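Long-range contacts in dextranase (Pseudarthrobacter oxydans, PDB 6NZS), which catalyses the endohydrolysis of alpha-1,6-glucosidic linkages in dextran, as a glycoside hydrolase of family 49: residues F266-D271 with L316-A321; S274-T279 with A323-D328; F351-E356 with E372-S377; K392-D397 with W416-R421. One frame throughout, in Å; residues are numbered along the deposited sequence.

Contact 1: residues F266-D271 with L316-A321; sequences FRFLHD and LQFASA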
# COMPACT_ATOMS: atom_id res chain seq x y z
N PHE A 266 -3.40 -12.34 12.25
CA PHE A 266 -4.04 -12.18 13.55
C PHE A 266 -5.47 -11.73 13.37
O PHE A 266 -5.76 -10.81 12.59
CB PHE A 266 -3.31 -11.14 14.41
CG PHE A 266 -1.97 -11.60 14.90
CD1 PHE A 266 -1.86 -12.45 15.98
CD2 PHE A 266 -0.81 -11.18 14.26
CE1 PHE A 266 -0.63 -12.88 16.43
CE2 PHE A 266 0.43 -11.61 14.71
CZ PHE A 266 0.52 -12.46 15.79
N ARG A 267 -6.37 -12.36 14.11
CA ARG A 267 -7.76 -11.92 14.19
C ARG A 267 -8.10 -11.71 15.65
O ARG A 267 -7.96 -12.63 16.47
CB ARG A 267 -8.71 -12.96 13.59
CG ARG A 267 -10.16 -12.59 13.87
CD ARG A 267 -11.12 -13.43 13.05
NE ARG A 267 -12.50 -13.04 13.34
CZ ARG A 267 -13.56 -13.66 12.85
NH1 ARG A 267 -13.41 -14.70 12.04
NH2 ARG A 267 -14.78 -13.24 13.17
N PHE A 268 -8.53 -10.49 15.98
CA PHE A 268 -9.09 -10.21 17.30
C PHE A 268 -10.58 -10.51 17.17
O PHE A 268 -11.36 -9.67 16.73
CB PHE A 268 -8.82 -8.77 17.71
CG PHE A 268 -7.39 -8.49 18.08
CD1 PHE A 268 -6.42 -8.30 17.11
CD2 PHE A 268 -7.01 -8.37 19.41
CE1 PHE A 268 -5.10 -8.00 17.45
CE2 PHE A 268 -5.70 -8.08 19.77
CZ PHE A 268 -4.75 -7.90 18.78
N LEU A 269 -10.95 -11.74 17.53
CA LEU A 269 -12.31 -12.22 17.33
C LEU A 269 -13.31 -11.48 18.21
O LEU A 269 -14.45 -11.24 17.80
CB LEU A 269 -12.36 -13.71 17.62
CG LEU A 269 -13.73 -14.40 17.66
CD1 LEU A 269 -14.18 -14.72 16.26
CD2 LEU A 269 -13.65 -15.66 18.50
N HIS A 270 -12.89 -11.09 19.41
CA HIS A 270 -13.78 -10.50 20.40
C HIS A 270 -13.71 -8.98 20.37
O HIS A 270 -12.72 -8.39 19.92
CB HIS A 270 -13.42 -11.05 21.78
CG HIS A 270 -13.41 -12.55 21.83
ND1 HIS A 270 -14.56 -13.29 22.00
CD2 HIS A 270 -12.40 -13.44 21.72
CE1 HIS A 270 -14.26 -14.58 21.98
NE2 HIS A 270 -12.95 -14.69 21.81
N ASP A 271 -14.79 -8.35 20.83
CA ASP A 271 -14.96 -6.90 20.75
C ASP A 271 -15.00 -6.23 22.11
O ASP A 271 -15.54 -5.12 22.24
CB ASP A 271 -16.20 -6.54 19.91
CG ASP A 271 -17.50 -7.09 20.49
OD1 ASP A 271 -17.47 -7.70 21.58
OD2 ASP A 271 -18.55 -6.91 19.84
N LEU A 316 -4.91 -8.76 9.25
CA LEU A 316 -5.35 -8.20 10.52
C LEU A 316 -6.86 -7.98 10.46
O LEU A 316 -7.36 -7.37 9.51
CB LEU A 316 -4.66 -6.86 10.79
CG LEU A 316 -3.15 -6.90 11.00
CD1 LEU A 316 -2.60 -5.48 10.99
CD2 LEU A 316 -2.79 -7.63 12.28
N GLN A 317 -7.57 -8.48 11.47
CA GLN A 317 -9.02 -8.32 11.51
C GLN A 317 -9.45 -8.03 12.94
O GLN A 317 -8.91 -8.61 13.89
CB GLN A 317 -9.74 -9.57 10.99
CG GLN A 317 -11.26 -9.52 11.20
CD GLN A 317 -11.99 -10.55 10.38
OE1 GLN A 317 -11.46 -11.09 9.42
NE2 GLN A 317 -13.24 -10.84 10.77
N PHE A 318 -10.43 -7.13 13.08
CA PHE A 318 -10.94 -6.72 14.38
C PHE A 318 -12.46 -6.74 14.36
O PHE A 318 -13.09 -6.70 13.30
CB PHE A 318 -10.48 -5.32 14.73
CG PHE A 318 -9.01 -5.22 14.95
CD1 PHE A 318 -8.13 -5.05 13.88
CD2 PHE A 318 -8.49 -5.32 16.22
CE1 PHE A 318 -6.77 -4.97 14.10
CE2 PHE A 318 -7.14 -5.25 16.44
CZ PHE A 318 -6.27 -5.07 15.38
N ALA A 319 -13.03 -6.80 15.56
CA ALA A 319 -14.47 -6.72 15.77
C ALA A 319 -14.76 -5.47 16.59
O ALA A 319 -14.10 -5.23 17.61
CB ALA A 319 -14.97 -7.96 16.51
N SER A 320 -15.73 -4.68 16.15
CA SER A 320 -16.09 -3.43 16.80
C SER A 320 -17.44 -3.58 17.47
O SER A 320 -18.44 -3.87 16.80
CB SER A 320 -16.13 -2.27 15.79
OG SER A 320 -16.54 -1.07 16.43
N ALA A 321 -17.47 -3.37 18.79
CA ALA A 321 -18.72 -3.33 19.54
C ALA A 321 -19.38 -1.97 19.33
O ALA A 321 -18.80 -1.05 18.77
CB ALA A 321 -18.44 -3.54 21.02
O HOH W 1 -11.54 -6.67 17.95
O HOH W 2 -18.84 -6.76 17.16

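Contact 2: residues S274-T279 with A323-D328; sequences SQYKVT and AEQKLD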
# COMPACT_ATOMS: atom_id res chain seq x y z
N SER A 274 -11.52 -1.84 25.15
CA SER A 274 -11.66 -0.44 24.76
C SER A 274 -10.49 0.04 23.91
O SER A 274 -10.66 0.96 23.11
CB SER A 274 -11.84 0.46 25.99
OG SER A 274 -10.66 0.49 26.76
N GLN A 275 -9.32 -0.57 24.08
CA GLN A 275 -8.12 -0.18 23.34
C GLN A 275 -7.38 -1.42 22.86
O GLN A 275 -7.00 -2.27 23.67
CB GLN A 275 -7.20 0.67 24.21
CG GLN A 275 -5.84 0.98 23.57
CD GLN A 275 -5.91 2.15 22.61
OE1 GLN A 275 -6.29 3.26 22.99
NE2 GLN A 275 -5.55 1.91 21.35
N TYR A 276 -7.17 -1.51 21.55
CA TYR A 276 -6.36 -2.55 20.93
C TYR A 276 -5.07 -1.93 20.43
O TYR A 276 -5.02 -0.75 20.09
CB TYR A 276 -7.09 -3.17 19.73
CG TYR A 276 -8.34 -3.93 20.12
CD1 TYR A 276 -8.27 -5.24 20.54
CD2 TYR A 276 -9.58 -3.32 20.08
CE1 TYR A 276 -9.41 -5.95 20.91
CE2 TYR A 276 -10.73 -4.00 20.45
CZ TYR A 276 -10.63 -5.32 20.87
OH TYR A 276 -11.78 -6.00 21.25
N LYS A 277 -4.01 -2.73 20.40
CA LYS A 277 -2.73 -2.28 19.86
C LYS A 277 -2.09 -3.40 19.08
O LYS A 277 -2.01 -4.53 19.55
CB LYS A 277 -1.77 -1.84 20.98
CG LYS A 277 -2.17 -0.55 21.68
CD LYS A 277 -1.18 -0.17 22.78
CE LYS A 277 -1.53 1.19 23.37
NZ LYS A 277 -0.69 1.53 24.56
N VAL A 278 -1.61 -3.07 17.88
CA VAL A 278 -0.70 -3.92 17.13
C VAL A 278 0.45 -3.01 16.76
O VAL A 278 0.26 -2.08 15.97
CB VAL A 278 -1.35 -4.53 15.88
CG1 VAL A 278 -0.32 -5.29 15.06
CG2 VAL A 278 -2.52 -5.44 16.28
N THR A 279 1.61 -3.19 17.40
CA THR A 279 2.70 -2.24 17.25
C THR A 279 4.02 -2.97 17.10
O THR A 279 4.11 -4.18 17.32
CB THR A 279 2.79 -1.26 18.44
OG1 THR A 279 3.16 -1.98 19.62
CG2 THR A 279 1.45 -0.57 18.67
N ALA A 323 -19.86 0.05 21.67
CA ALA A 323 -19.07 0.95 22.50
C ALA A 323 -17.91 1.54 21.70
O ALA A 323 -17.38 0.92 20.77
CB ALA A 323 -18.52 0.21 23.72
N GLU A 324 -17.52 2.75 22.08
CA GLU A 324 -16.39 3.43 21.47
C GLU A 324 -15.10 2.67 21.77
O GLU A 324 -14.83 2.31 22.93
CB GLU A 324 -16.28 4.86 22.01
CG GLU A 324 -15.04 5.62 21.56
CD GLU A 324 -14.91 6.98 22.23
OE1 GLU A 324 -14.00 7.15 23.07
OE2 GLU A 324 -15.72 7.88 21.92
N GLN A 325 -14.28 2.45 20.74
CA GLN A 325 -13.05 1.69 20.88
C GLN A 325 -11.97 2.37 20.05
O GLN A 325 -12.26 3.12 19.12
CB GLN A 325 -13.23 0.26 20.39
CG GLN A 325 -14.20 -0.59 21.22
CD GLN A 325 -14.63 -1.84 20.49
OE1 GLN A 325 -15.37 -1.78 19.51
NE2 GLN A 325 -14.13 -2.99 20.95
N LYS A 326 -10.72 2.06 20.38
CA LYS A 326 -9.58 2.61 19.67
C LYS A 326 -8.61 1.49 19.33
O LYS A 326 -8.50 0.50 20.05
CB LYS A 326 -8.85 3.65 20.51
CG LYS A 326 -9.70 4.86 20.87
CD LYS A 326 -8.98 5.76 21.85
CE LYS A 326 -8.35 6.95 21.15
NZ LYS A 326 -8.58 8.21 21.91
N LEU A 327 -7.91 1.66 18.20
CA LEU A 327 -6.81 0.79 17.82
C LEU A 327 -5.62 1.66 17.46
O LEU A 327 -5.76 2.58 16.64
CB LEU A 327 -7.18 -0.05 16.59
CG LEU A 327 -6.00 -0.70 15.85
CD1 LEU A 327 -5.39 -1.80 16.70
CD2 LEU A 327 -6.46 -1.26 14.51
N ASP A 328 -4.47 1.40 18.07
CA ASP A 328 -3.19 1.93 17.61
C ASP A 328 -2.55 0.85 16.75
O ASP A 328 -2.32 -0.27 17.23
CB ASP A 328 -2.26 2.26 18.77
CG ASP A 328 -2.71 3.45 19.59
OD1 ASP A 328 -3.73 4.08 19.22
OD2 ASP A 328 -2.05 3.75 20.61
O HOH W 3 -3.28 4.75 22.76

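Contact 3: residues F351-E356 with E372-S377; sequences FHMNVE and ELYKGS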
# COMPACT_ATOMS: atom_id res chain seq x y z
N PHE A 351 -14.97 2.58 15.96
CA PHE A 351 -13.69 1.87 16.00
C PHE A 351 -12.63 2.82 15.42
O PHE A 351 -12.39 2.83 14.21
CB PHE A 351 -13.75 0.55 15.24
CG PHE A 351 -12.62 -0.38 15.58
CD1 PHE A 351 -12.70 -1.22 16.68
CD2 PHE A 351 -11.48 -0.41 14.79
CE1 PHE A 351 -11.66 -2.07 17.00
CE2 PHE A 351 -10.43 -1.26 15.10
CZ PHE A 351 -10.52 -2.08 16.20
N HIS A 352 -12.00 3.59 16.28
CA HIS A 352 -11.20 4.74 15.86
C HIS A 352 -9.73 4.36 15.79
O HIS A 352 -9.12 4.02 16.81
CB HIS A 352 -11.46 5.91 16.80
CG HIS A 352 -12.92 6.19 16.98
ND1 HIS A 352 -13.73 6.55 15.92
CD2 HIS A 352 -13.72 6.12 18.06
CE1 HIS A 352 -14.97 6.70 16.35
NE2 HIS A 352 -14.99 6.45 17.65
N MET A 353 -9.17 4.44 14.59
CA MET A 353 -7.83 3.94 14.33
C MET A 353 -6.80 5.06 14.32
O MET A 353 -7.06 6.16 13.82
CB MET A 353 -7.80 3.22 12.98
CG MET A 353 -8.76 2.05 12.92
SD MET A 353 -9.09 1.51 11.25
CE MET A 353 -7.41 1.30 10.65
N ASN A 354 -5.63 4.78 14.88
CA ASN A 354 -4.49 5.68 14.85
C ASN A 354 -3.35 4.87 14.24
O ASN A 354 -2.70 4.08 14.94
CB ASN A 354 -4.16 6.17 16.27
CG ASN A 354 -2.96 7.09 16.31
OD1 ASN A 354 -2.48 7.55 15.29
ND2 ASN A 354 -2.47 7.34 17.52
N VAL A 355 -3.11 5.07 12.95
CA VAL A 355 -2.18 4.27 12.17
C VAL A 355 -0.95 5.11 11.87
O VAL A 355 -1.08 6.24 11.37
CB VAL A 355 -2.83 3.80 10.85
CG1 VAL A 355 -1.87 2.87 10.10
CG2 VAL A 355 -4.15 3.08 11.12
N GLU A 356 0.24 4.58 12.14
CA GLU A 356 1.43 5.33 11.77
C GLU A 356 2.62 4.41 11.56
O GLU A 356 2.76 3.39 12.23
CB GLU A 356 1.78 6.41 12.79
CG GLU A 356 2.12 5.90 14.13
CD GLU A 356 1.74 6.90 15.21
OE1 GLU A 356 1.93 8.11 15.01
OE2 GLU A 356 1.25 6.46 16.25
N GLU A 372 -8.44 0.21 5.01
CA GLU A 372 -9.72 0.90 5.16
C GLU A 372 -9.72 1.52 6.55
O GLU A 372 -9.68 0.80 7.56
CB GLU A 372 -10.87 -0.09 5.00
CG GLU A 372 -12.27 0.55 5.09
CD GLU A 372 -13.39 -0.43 4.77
OE1 GLU A 372 -13.13 -1.47 4.12
OE2 GLU A 372 -14.55 -0.14 5.16
N LEU A 373 -9.73 2.85 6.60
CA LEU A 373 -9.78 3.58 7.86
C LEU A 373 -11.24 3.84 8.22
O LEU A 373 -11.98 4.42 7.43
CB LEU A 373 -8.99 4.89 7.77
CG LEU A 373 -7.50 4.68 7.50
CD1 LEU A 373 -6.89 5.97 6.99
CD2 LEU A 373 -6.80 4.25 8.77
N TYR A 374 -11.64 3.39 9.41
CA TYR A 374 -13.02 3.52 9.84
C TYR A 374 -13.28 4.92 10.40
O TYR A 374 -12.36 5.72 10.57
CB TYR A 374 -13.39 2.34 10.76
CG TYR A 374 -13.41 1.06 9.94
CD1 TYR A 374 -12.22 0.39 9.62
CD2 TYR A 374 -14.59 0.56 9.41
CE1 TYR A 374 -12.22 -0.76 8.82
CE2 TYR A 374 -14.60 -0.59 8.62
CZ TYR A 374 -13.41 -1.24 8.33
OH TYR A 374 -13.43 -2.38 7.54
N LYS A 375 -14.56 5.23 10.64
CA LYS A 375 -14.93 6.60 10.96
C LYS A 375 -14.10 7.16 12.11
O LYS A 375 -13.90 6.49 13.13
CB LYS A 375 -16.42 6.66 11.32
CG LYS A 375 -16.89 8.08 11.63
CD LYS A 375 -18.37 8.13 11.95
CE LYS A 375 -18.79 9.55 12.26
NZ LYS A 375 -20.27 9.67 12.39
N GLY A 376 -13.58 8.37 11.93
CA GLY A 376 -12.85 9.01 13.01
C GLY A 376 -11.49 8.39 13.22
O GLY A 376 -11.14 8.01 14.34
N SER A 377 -10.72 8.27 12.14
CA SER A 377 -9.40 7.66 12.19
C SER A 377 -8.39 8.58 11.53
O SER A 377 -8.74 9.44 10.71
CB SER A 377 -9.38 6.31 11.46
OG SER A 377 -10.22 5.36 12.09
O HOH W 4 -15.23 4.08 13.61

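Contact 4: residues K392-D397 with W416-R421; sequences KMYHSD and WGWTPR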
# COMPACT_ATOMS: atom_id res chain seq x y z
N LYS A 392 -8.92 2.89 0.77
CA LYS A 392 -10.36 2.67 0.71
C LYS A 392 -11.01 3.74 1.58
O LYS A 392 -11.05 3.63 2.81
CB LYS A 392 -10.68 1.25 1.16
CG LYS A 392 -10.22 0.22 0.13
CD LYS A 392 -9.84 -1.12 0.76
CE LYS A 392 -11.07 -1.89 1.20
NZ LYS A 392 -10.78 -3.34 1.47
N MET A 393 -11.51 4.78 0.92
CA MET A 393 -12.01 5.98 1.59
C MET A 393 -13.52 5.83 1.70
O MET A 393 -14.30 6.37 0.92
CB MET A 393 -11.61 7.23 0.80
CG MET A 393 -10.12 7.31 0.48
SD MET A 393 -9.04 7.08 1.91
CE MET A 393 -9.54 8.45 2.96
N TYR A 394 -13.94 5.06 2.71
CA TYR A 394 -15.32 4.63 2.83
C TYR A 394 -16.03 5.23 4.03
O TYR A 394 -17.18 4.87 4.29
CB TYR A 394 -15.41 3.10 2.94
CG TYR A 394 -14.92 2.30 1.74
CD1 TYR A 394 -14.63 2.92 0.52
CD2 TYR A 394 -14.75 0.93 1.83
CE1 TYR A 394 -14.18 2.18 -0.58
CE2 TYR A 394 -14.32 0.18 0.75
CZ TYR A 394 -14.04 0.81 -0.45
OH TYR A 394 -13.59 0.04 -1.52
N HIS A 395 -15.38 6.12 4.79
CA HIS A 395 -15.92 6.53 6.08
C HIS A 395 -15.67 8.01 6.34
O HIS A 395 -14.69 8.59 5.87
CB HIS A 395 -15.31 5.70 7.21
CG HIS A 395 -15.52 4.23 7.04
ND1 HIS A 395 -16.68 3.59 7.44
CD2 HIS A 395 -14.75 3.29 6.46
CE1 HIS A 395 -16.60 2.31 7.13
NE2 HIS A 395 -15.44 2.10 6.53
N SER A 396 -16.55 8.60 7.14
CA SER A 396 -16.44 10.00 7.51
C SER A 396 -15.29 10.23 8.50
O SER A 396 -14.83 9.31 9.20
CB SER A 396 -17.74 10.46 8.17
OG SER A 396 -18.81 10.35 7.24
N ASP A 397 -14.83 11.47 8.55
CA ASP A 397 -13.91 11.93 9.59
C ASP A 397 -12.59 11.15 9.56
O ASP A 397 -12.09 10.67 10.58
CB ASP A 397 -14.56 11.88 10.98
CG ASP A 397 -15.81 12.74 11.07
OD1 ASP A 397 -15.86 13.81 10.44
OD2 ASP A 397 -16.75 12.34 11.80
N TRP A 416 -13.58 5.27 -3.51
CA TRP A 416 -14.73 5.52 -2.64
C TRP A 416 -16.04 4.97 -3.19
O TRP A 416 -17.10 5.21 -2.60
CB TRP A 416 -14.86 7.00 -2.22
CG TRP A 416 -15.27 7.96 -3.30
CD1 TRP A 416 -16.54 8.24 -3.73
CD2 TRP A 416 -14.40 8.80 -4.07
NE1 TRP A 416 -16.51 9.20 -4.71
CE2 TRP A 416 -15.20 9.56 -4.94
CE3 TRP A 416 -13.01 9.00 -4.09
CZ2 TRP A 416 -14.67 10.49 -5.83
CZ3 TRP A 416 -12.48 9.92 -4.99
CH2 TRP A 416 -13.31 10.65 -5.85
N GLY A 417 -15.99 4.22 -4.29
CA GLY A 417 -17.19 3.65 -4.89
C GLY A 417 -17.52 2.25 -4.44
O GLY A 417 -17.37 1.92 -3.25
N TRP A 418 -17.97 1.41 -5.39
CA TRP A 418 -18.42 0.03 -5.21
C TRP A 418 -19.84 -0.10 -4.65
O TRP A 418 -20.54 -1.06 -4.98
CB TRP A 418 -17.46 -0.83 -4.37
CG TRP A 418 -16.11 -1.13 -4.99
CD1 TRP A 418 -14.89 -0.80 -4.47
CD2 TRP A 418 -15.85 -1.87 -6.20
NE1 TRP A 418 -13.89 -1.27 -5.29
CE2 TRP A 418 -14.45 -1.92 -6.36
CE3 TRP A 418 -16.66 -2.47 -7.17
CZ2 TRP A 418 -13.84 -2.56 -7.44
CZ3 TRP A 418 -16.06 -3.11 -8.25
CH2 TRP A 418 -14.65 -3.14 -8.37
N THR A 419 -20.25 0.80 -3.76
CA THR A 419 -21.61 0.84 -3.24
C THR A 419 -21.96 2.30 -2.98
O THR A 419 -21.06 3.13 -2.84
CB THR A 419 -21.76 0.06 -1.91
OG1 THR A 419 -21.11 0.76 -0.84
CG2 THR A 419 -21.22 -1.35 -1.98
N PRO A 420 -23.24 2.63 -2.88
CA PRO A 420 -23.60 3.95 -2.34
C PRO A 420 -23.08 4.07 -0.91
O PRO A 420 -23.04 3.09 -0.16
CB PRO A 420 -25.14 3.94 -2.37
CG PRO A 420 -25.49 2.93 -3.41
CD PRO A 420 -24.43 1.87 -3.31
N ARG A 421 -22.64 5.28 -0.55
CA ARG A 421 -22.05 5.51 0.76
C ARG A 421 -22.48 6.87 1.29
O ARG A 421 -22.83 7.77 0.53
CB ARG A 421 -20.51 5.44 0.72
CG ARG A 421 -19.99 4.09 0.29
CD ARG A 421 -18.45 4.06 0.23
NE ARG A 421 -17.97 2.87 -0.47
CZ ARG A 421 -17.88 1.66 0.07
NH1 ARG A 421 -18.24 1.46 1.34
NH2 ARG A 421 -17.44 0.64 -0.65
O HOH W 5 -19.22 3.16 3.46

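Contact 1: residues F266-D271 with L316-A321
The ring of Phe268 lies beside that of Phe318, the two planes only 11° apart but slid so far that little more than their margins overlap. CE2 of Phe318 comes over one face of the Phe268 ring, packing tightly 3.2 Å from Phe268 CD1. Both rings swing to the same side, each CG anti to its own carbonyl carbon (chi1 -73° in Phe268, -67° in Phe318). On the other face of the sheet Arg267 and Gln317 run side by side as extended chains, and the amide NE2 of Gln317 sits over the guanidinium near its rim, 3.5 Å from Arg267 NE. Both being donors, they form no hydrogen bond. An alanine in place of Arg267 would probably uncover the flank of the Gln317 amide and leave that group freer to turn. The backbones are joined by Gln317 N to Phe266 O (3.2 Å) and Phe268 N to Gln317 O (2.8 Å). Past Phe268, a water bridges His270 O and Ala319 N, and another links Asp271 OD2 with Ser320 O. Parallel strands from successive coils, with Phe268 set beside Phe318, fit the parallel beta-solenoid of this family.

Contact 2: residues S274-T279 with A323-D328
Tyr276 holds this strand pair through both its backbone groups: its N donates to Lys326 O at 2.8 Å, nearly straight at 172°, while its O accepts from Asp328 N at 3.0 Å. The same carbonyl receives a second bond, from Gln275 NE2 (3.0 Å), which arrives from the opposite face of the carbonyl plane. The bend at chi2 (82°) lays the Gln275 amide along its own strand and across Lys326, with OE1 against Lys326 CB. Lys326 N to Ser274 O and Val278 N to Asp328 O complete a regular parallel ladder. Asp328 takes a water on OD2 at 2.7 Å and a salt bridge from Arg201. Lys277 runs alongside it with CE 3.8 Å from Asp328 OD2, yet the ammonium itself bonds to the carbonyl of Arg201; the nearby positive charges would tend to keep the carboxylate ionised. On the other face Leu327 CD1 packs against Tyr276 CB at 3.7 Å, and the amide NE2 of Gln325 meets the phenol at its edge, 3.6 Å from Tyr276 CE2. That amide is bonded to Ala321 N through OE1 and to Gln273 O through NE2. Strand 275-279 lies between strand 253-256 and strand 325-335. Phe268 and Phe351 meet Tyr276 on the inner side, while Arg201, in helix 196-202, covers the outer face at Asp328.

Contact 3: residues F351-E356 with E372-S377
The imidazole of His352 donates a hydrogen bond from ND1 to Lys375 O at 2.8 Å, with the acceptor close to the ring plane, so the bond fixes how the ring is turned. The backbone of Met353 donates from N to Ser377 OG at 2.9 Å; that hydroxyl in turn gives its proton to Tyr374 O at 2.6 Å, and one oxygen therefore relays between the strand and the start of the turn. With a leucine instead of His352, Lys375 O would probably lose its ring donor, leaving the turn less firmly tied to the strand. Water adds a bridge from Phe351 N to the same Lys375 O. Sulfur contacts form a second group. Met353 SD lies at the edge of the Tyr374 ring, 86° off its normal, a Met-aromatic contact, and also accepts a weak hydrogen bond from Tyr374 N at 3.7 Å. Apolar packing makes the third: Leu373 CD2 meets both Met353 CE (3.6 Å) and Val355 CG2 (3.7 Å), the methyl of Met353 being brought there by a bend at chi3 (52°). Gly376 takes a positive phi (73°) at the corner, where a side chain would run into His352. Strands 351-361 and 377-380 are parallel neighbours from successive coils, and 372-377 is the turn leading into the second, as in a parallel beta-solenoid.

Contact 4: residues K392-D397 with W416-R421
Gly417 O is gripped by two nitrogens of one guanidinium: Arg421 NH2 reaches it at 2.9 Å and Arg421 NE at 3.0 Å, both with the oxygen close to the guanidinium plane. A further, weak bond runs from Arg421 NE to Trp416 O. Held flat in this way, the guanidinium lies on Tyr394, with planes 4° apart and Arg421 CZ 3.5 Å from the ring centroid, a stacked cation-pi pair. Arg421 NH2 lies over the ring, nearest Tyr394 CZ, and Arg421 NH1 nearest Tyr394 CG. The arginine chain is extended, and Thr419 OG1 covers the far face of its guanidinium, so the charged group is sandwiched. Lys392 CB lies against the other side of the tyrosine ring, toward its rim. At the guanidinium edge a water accepts from Arg421 NH1 and donates to Tyr394 O at 2.8 Å. The phenol oxygen meets the edge of the Trp418 indole, 3.3 Å from CD1, while Trp418 NE1 bonds to Asp389. Further in, Trp416 CB packs on Met393 O, 3.3 Å away, a buried carbonyl with no polar partner. No direct hydrogen bond crosses between 392-397 and 416-421; the loops probably hold to each other through the stacked arginine, the bridging water and close packing.

Following the chain from the N terminus, 266-271 and 274-279 come first, and each finds its partner one coil later, in 316-321 and 323-328. Contacts 1 and 2 therefore cross, closing overlapping loops of just over forty residues and tying two adjoining faces of the solenoid together at the corner where His270 O approaches Tyr276 OH. Contact 3 opens afterwards and closes a much shorter loop; its strand 351-361 lies next to strand 325-335 of contact 2, and Phe351 reaches back to Phe318 of contact 1. Contact 4, in series, closes a loop of 18 residues, twelve of them in strands, and joins contact 3 through His395 and Glu372, its centre about 21 Å from that of contact 1.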